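Long-range contacts in transketolase (Campylobacter jejuni, PDB 3M7I), which belongs to the thiamine diphosphate-binding transketolase family and holds thiamine diphosphate and 5-O-phosphono-beta-D-ribofuranose where its two subunits meet: residues Leu341-Ser346 with Val499-Lys504; Ala415-Phe420 with Phe442-Ile447. All coordinates share one frame; numbering follows the deposited sequence.

Following the chain from its N terminus, contact 1 opens at Leu341-Ser346, where helix 343-357 begins. The chain then runs through strands 361-365 and 387-389 to Ala415-Phe420, at the end of strand 411-417. Contact 2 closes a short loop there: helix 425-434 leads back to strand 439-443, and Phe442 and Thr443 pair in parallel with strand 411-417. Contact 1 closes much later, at Val499-Lys504 after strand 496-499, so contact 2 lies wholly within its span. The contacts meet where Leu500 N lies 2.8 Å from Phe442 O, a probable hydrogen bond. Together they tie helix 343-357 to the six-stranded parallel sheet, and both reach 5-O-phosphono-beta-D-ribofuranose.

Contact 1 (Leu341-Ser346 with Val499-Lys504); sequences LATRDS and VLSRQK. With RP5 (5-O-phosphono-beta-D-ribofuranose), chain E.
Thr343 and Ser501 hold each other by two hydrogen bonds. Ser501 N donates to Thr343 OG1 at 2.9 Å, nearly straight at 170°. In return Thr343 N donates to Ser501 OG at 3.1 Å. Both hydroxyls sit between their own backbone N and carbonyl carbon (chi1 49° for Thr343, 65° for Ser501), which turns each one toward the other segment. Ser501 OG also donates to Gln503 O at 2.7 Å, and a water bridges Thr343 OG1 to Val499 O. Next along, Arg344 N donates to Ser501 O at 3.3 Å, in the carbonyl plane.

The van der Waals contacts are small. Ala342 CB rests on the carbonyl oxygens of Arg502 and Gln503. Leu500 CD2 packs against Thr343 CB.

Charged groups form the outer end. The extended side chains of Arg344 and Arg502 run side by side in the same direction. Arg344 NE makes a weak bond to Arg502 O, and Arg502 CG lies over one face of the Arg344 guanidinium. Both arginines grip the ligand phosphate. Arg344 NH1 reaches RP5 O1X at 3.0 Å and also bonds Ser371 O. Arg502 uses its edge: NE meets RP5 O2X at 2.7 Å and NH1 meets RP5 O3X at 2.8 Å.

Ala342 is at the N-cap position of helix 343-357. The contact joins this helix start to the loop after strand 496-499 and supplies two arginines to a phosphate-binding site, which His444 also lines.

Contact 2 (Ala415-Phe420 with Phe442-Ile447); sequences ATFFIF and FTHDSI. With TPP (thiamine diphosphate), chain B; RP5 (5-O-phosphono-beta-D-ribofuranose), chain E.
Phe417 and His444 pack ring against ring. Phe417 CE1 lies over the centre of the imidazole, 3.4 Å from His444 CE1. The planes are 33° apart, so the pair is oblique. Phe417 CG stands anti to its carbonyl carbon (chi1 -65°), and the ring end comes beside the sugar, with CZ 3.5 Å from RP5 O4. His444 has a left-handed backbone. Its two ring nitrogens are both used. ND1 donates to Thr443 OG1 at 2.7 Å, and NE2 donates to RP5 O2X at 2.7 Å, with 161° at the hydrogen. The imidazole is thus held at two corners and covered on one face by Phe417.

Phe418 has its CG anti to the backbone N, and CD1 touches Phe442 CD2 at 3.5 Å. These ring planes are near parallel but slid apart, with little overlap.

Two backbone bonds join the segments: Thr443 N to Thr416 O at 3.2 Å and Phe418 N to Thr443 O at 2.8 Å. A water continues the link from His444 O to Ile419 N. Phe420 lays one ring face on the pyrimidine of thiamine diphosphate.

The contact ends the beta-alpha-beta unit of strand 411-417, helix 425-434 and strand 439-443. Helix 461-467 packs on Phe418, strand 496-499 flanks Phe442, and helix 369-372 borders Phe417.

Contact 1 (Leu341-Ser346 with Val499-Lys504)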
# COMPACT_ATOMS: atom_id res chain seq x y z
N LEU A 341 9.62 3.96 29.78
CA LEU A 341 10.40 3.70 28.57
C LEU A 341 9.52 3.97 27.36
O LEU A 341 8.32 4.02 27.52
CB LEU A 341 10.93 2.28 28.55
CG LEU A 341 9.92 1.24 28.99
CD1 LEU A 341 8.79 0.95 27.93
CD2 LEU A 341 10.81 0.02 29.34
N ALA A 342 10.12 4.26 26.23
CA ALA A 342 9.37 4.28 24.95
C ALA A 342 9.06 2.81 24.64
O ALA A 342 9.91 1.95 24.80
CB ALA A 342 10.22 4.90 23.82
N THR A 343 7.88 2.52 24.10
CA THR A 343 7.56 1.14 23.88
C THR A 343 8.31 0.60 22.66
O THR A 343 8.40 -0.62 22.54
CB THR A 343 6.06 0.88 23.77
OG1 THR A 343 5.47 1.81 22.85
CG2 THR A 343 5.39 1.07 25.19
N ARG A 344 8.90 1.45 21.84
CA ARG A 344 9.84 0.89 20.81
C ARG A 344 11.03 0.18 21.49
O ARG A 344 11.56 -0.81 20.99
CB ARG A 344 10.31 1.92 19.82
CG ARG A 344 11.06 3.05 20.35
CD ARG A 344 11.63 3.89 19.22
NE ARG A 344 12.22 5.14 19.75
CZ ARG A 344 13.07 5.91 19.08
NH1 ARG A 344 13.56 5.56 17.88
NH2 ARG A 344 13.55 7.03 19.68
N ASP A 345 11.41 0.72 22.63
CA ASP A 345 12.53 0.23 23.38
C ASP A 345 12.22 -1.04 24.18
O ASP A 345 12.97 -1.95 24.14
CB ASP A 345 13.10 1.31 24.28
CG ASP A 345 13.78 2.42 23.51
OD1 ASP A 345 14.38 2.21 22.46
OD2 ASP A 345 13.74 3.53 23.98
N SER A 346 11.11 -1.06 24.89
CA SER A 346 10.67 -2.26 25.56
C SER A 346 10.51 -3.37 24.49
O SER A 346 10.89 -4.51 24.72
CB SER A 346 9.34 -2.09 26.35
OG SER A 346 8.29 -1.60 25.55
N VAL A 499 1.99 -1.67 18.01
CA VAL A 499 1.95 -0.26 17.67
C VAL A 499 2.62 0.44 18.82
O VAL A 499 2.10 0.46 19.93
CB VAL A 499 0.50 0.23 17.47
CG1 VAL A 499 0.45 1.75 17.26
CG2 VAL A 499 -0.16 -0.55 16.28
N LEU A 500 3.76 1.02 18.54
CA LEU A 500 4.76 1.41 19.55
C LEU A 500 5.19 2.89 19.43
O LEU A 500 5.20 3.46 18.38
CB LEU A 500 6.00 0.47 19.39
CG LEU A 500 5.63 -1.00 19.38
CD1 LEU A 500 6.83 -1.87 18.80
CD2 LEU A 500 5.20 -1.38 20.77
N SER A 501 5.53 3.52 20.56
CA SER A 501 5.86 4.91 20.59
C SER A 501 7.32 5.23 20.30
O SER A 501 8.20 4.43 20.67
CB SER A 501 5.61 5.53 21.96
OG SER A 501 6.48 4.98 22.96
N ARG A 502 7.56 6.39 19.72
CA ARG A 502 8.93 6.95 19.64
C ARG A 502 9.32 7.48 21.00
O ARG A 502 10.44 7.25 21.46
CB ARG A 502 8.97 8.07 18.63
CG ARG A 502 10.35 8.73 18.46
CD ARG A 502 10.28 9.93 17.54
NE ARG A 502 11.61 10.37 17.13
CZ ARG A 502 12.17 11.52 17.45
NH1 ARG A 502 13.43 11.76 17.01
NH2 ARG A 502 11.53 12.43 18.16
N GLN A 503 8.37 8.14 21.67
CA GLN A 503 8.70 8.88 22.86
C GLN A 503 8.52 8.04 24.13
O GLN A 503 7.75 7.07 24.19
CB GLN A 503 7.84 10.15 22.97
CG GLN A 503 6.38 9.88 23.44
CD GLN A 503 5.35 9.45 22.35
OE1 GLN A 503 4.11 9.48 22.61
NE2 GLN A 503 5.82 9.11 21.15
N LYS A 504 9.19 8.48 25.20
CA LYS A 504 9.11 7.78 26.45
C LYS A 504 7.72 7.85 27.10
O LYS A 504 7.11 8.92 27.14
CB LYS A 504 10.14 8.42 27.39
CG LYS A 504 10.27 7.74 28.72
CD LYS A 504 11.59 8.21 29.44
CE LYS A 504 12.88 7.79 28.63
NZ LYS A 504 14.12 7.67 29.53
C1 RP5 E . 13.42 9.80 9.59
O4 RP5 E . 13.15 9.05 10.74
C2 RP5 E . 14.93 9.96 9.55
O2 RP5 E . 15.40 9.10 8.53
C3 RP5 E . 15.42 9.70 10.96
O3 RP5 E . 16.60 8.94 11.07
C4 RP5 E . 14.28 8.91 11.55
C5 RP5 E . 13.93 9.45 12.90
O5 RP5 E . 14.93 8.98 13.80
P' RP5 E . 14.37 8.66 15.22
O1X RP5 E . 14.70 7.28 15.72
O2X RP5 E . 12.78 8.97 15.08
O3X RP5 E . 15.04 9.58 16.37
O1 RP5 E . 12.85 11.09 9.73
O HOH W 1 2.73 1.79 22.42

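Contact 2 (Ala415-Phe420 with Phe442-Ile447)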
# COMPACT_ATOMS: atom_id res chain seq x y z
N ALA A 415 9.24 -5.05 10.34
CA ALA A 415 9.28 -3.75 11.02
C ALA A 415 9.45 -2.56 10.11
O ALA A 415 10.27 -2.55 9.17
CB ALA A 415 10.41 -3.78 12.14
N THR A 416 8.67 -1.52 10.45
CA THR A 416 8.76 -0.19 9.89
C THR A 416 8.03 0.82 10.83
O THR A 416 7.51 0.40 11.88
CB THR A 416 8.22 -0.13 8.44
OG1 THR A 416 8.52 1.15 7.89
CG2 THR A 416 6.71 -0.55 8.37
N PHE A 417 8.02 2.11 10.43
CA PHE A 417 7.20 3.15 11.10
C PHE A 417 5.72 2.83 10.81
O PHE A 417 5.35 2.35 9.73
CB PHE A 417 7.47 4.56 10.64
CG PHE A 417 8.84 5.09 10.94
CD1 PHE A 417 9.55 4.64 12.04
CD2 PHE A 417 9.37 6.03 10.14
CE1 PHE A 417 10.81 5.17 12.30
CE2 PHE A 417 10.67 6.57 10.41
CZ PHE A 417 11.32 6.14 11.49
N PHE A 418 4.85 3.06 11.78
CA PHE A 418 3.46 2.73 11.55
C PHE A 418 2.86 3.45 10.36
O PHE A 418 1.98 2.85 9.68
CB PHE A 418 2.67 3.12 12.84
CG PHE A 418 1.23 2.65 12.93
CD1 PHE A 418 0.79 1.47 12.39
CD2 PHE A 418 0.37 3.34 13.77
CE1 PHE A 418 -0.50 1.04 12.55
CE2 PHE A 418 -0.91 2.88 14.00
CZ PHE A 418 -1.34 1.72 13.41
N ILE A 419 3.33 4.68 10.05
CA ILE A 419 2.82 5.37 8.90
C ILE A 419 3.11 4.55 7.63
O ILE A 419 2.28 4.51 6.72
CB ILE A 419 3.31 6.84 8.77
CG1 ILE A 419 2.56 7.56 7.65
CG2 ILE A 419 4.83 6.87 8.57
CD1 ILE A 419 1.08 7.49 7.65
N PHE A 420 4.26 3.90 7.57
CA PHE A 420 4.59 3.12 6.38
C PHE A 420 4.08 1.67 6.42
O PHE A 420 4.36 0.91 5.49
CB PHE A 420 6.09 3.26 6.08
CG PHE A 420 6.55 4.69 6.00
CD1 PHE A 420 5.89 5.60 5.27
CD2 PHE A 420 7.67 5.12 6.69
CE1 PHE A 420 6.30 6.99 5.19
CE2 PHE A 420 8.09 6.47 6.63
CZ PHE A 420 7.39 7.39 5.89
N PHE A 442 5.40 -1.90 14.39
CA PHE A 442 5.14 -0.59 13.88
C PHE A 442 5.43 0.47 14.99
O PHE A 442 4.60 0.71 15.90
CB PHE A 442 3.65 -0.44 13.47
CG PHE A 442 3.21 -1.34 12.34
CD1 PHE A 442 4.04 -1.69 11.30
CD2 PHE A 442 1.92 -1.87 12.38
CE1 PHE A 442 3.56 -2.50 10.26
CE2 PHE A 442 1.44 -2.69 11.34
CZ PHE A 442 2.30 -3.03 10.31
N THR A 443 6.55 1.13 14.86
CA THR A 443 6.95 2.21 15.78
C THR A 443 6.47 3.57 15.34
O THR A 443 5.90 3.75 14.28
CB THR A 443 8.48 2.16 16.08
OG1 THR A 443 9.24 2.71 14.98
CG2 THR A 443 8.90 0.68 16.48
N HIS A 444 6.72 4.59 16.17
CA HIS A 444 6.42 5.96 15.74
C HIS A 444 4.91 6.12 15.49
O HIS A 444 4.44 6.59 14.48
CB HIS A 444 7.30 6.35 14.55
CG HIS A 444 8.75 6.46 14.90
ND1 HIS A 444 9.49 5.40 15.41
CD2 HIS A 444 9.61 7.49 14.74
CE1 HIS A 444 10.73 5.81 15.62
NE2 HIS A 444 10.84 7.07 15.20
N ASP A 445 4.17 5.77 16.51
CA ASP A 445 2.75 5.49 16.32
C ASP A 445 1.82 6.70 16.23
O ASP A 445 0.61 6.51 16.00
CB ASP A 445 2.22 4.62 17.42
CG ASP A 445 2.15 5.29 18.78
OD1 ASP A 445 3.06 6.08 19.16
OD2 ASP A 445 1.17 5.00 19.53
N SER A 446 2.30 7.92 16.48
CA SER A 446 1.37 9.04 16.55
C SER A 446 2.03 10.40 16.31
O SER A 446 3.21 10.47 15.96
CB SER A 446 0.73 9.05 17.93
OG SER A 446 1.60 9.66 18.84
N ILE A 447 1.21 11.47 16.40
CA ILE A 447 1.74 12.86 16.41
C ILE A 447 2.91 13.03 17.41
O ILE A 447 3.71 13.96 17.24
CB ILE A 447 0.62 13.89 16.68
CG1 ILE A 447 -0.16 13.55 17.96
CG2 ILE A 447 -0.29 14.02 15.47
CD1 ILE A 447 -0.98 14.73 18.46
N1' TPP B . 9.95 4.26 4.14
C2' TPP B . 9.39 5.17 3.36
CM2 TPP B . 8.39 4.79 2.29
N3' TPP B . 9.66 6.45 3.57
C4' TPP B . 10.47 6.88 4.54
N4' TPP B . 10.66 8.19 4.65
C5' TPP B . 11.16 5.89 5.37
C6' TPP B . 10.82 4.60 5.11
C7' TPP B . 12.10 6.25 6.49
N3 TPP B . 13.30 6.86 5.96
C2 TPP B . 13.59 8.16 5.93
S1 TPP B . 15.08 8.54 5.08
C5 TPP B . 15.33 6.83 4.90
C4 TPP B . 14.25 6.08 5.39
CM4 TPP B . 14.27 4.58 5.29
C6 TPP B . 16.52 6.18 4.25
C7 TPP B . 17.38 7.21 3.64
O7 TPP B . 18.16 6.52 2.72
PA TPP B . 18.69 7.40 1.55
O1A TPP B . 17.64 7.70 0.54
O2A TPP B . 19.85 6.60 1.05
O3A TPP B . 19.03 8.81 2.23
PB TPP B . 20.48 9.31 2.73
O1B TPP B . 20.18 10.64 3.33
O2B TPP B . 21.43 9.16 1.54
O3B TPP B . 20.86 8.39 3.86
C1 RP5 E . 13.42 9.80 9.59
O4 RP5 E . 13.15 9.05 10.74
C2 RP5 E . 14.93 9.96 9.55
O2 RP5 E . 15.40 9.10 8.53
C3 RP5 E . 15.42 9.70 10.96
O3 RP5 E . 16.60 8.94 11.07
C4 RP5 E . 14.28 8.91 11.55
C5 RP5 E . 13.93 9.45 12.90
O5 RP5 E . 14.93 8.98 13.80
P' RP5 E . 14.37 8.66 15.22
O1X RP5 E . 14.70 7.28 15.72
O2X RP5 E . 12.78 8.97 15.08
O3X RP5 E . 15.04 9.58 16.37
O1 RP5 E . 12.85 11.09 9.73
O HOH W 2 4.93 6.42 11.83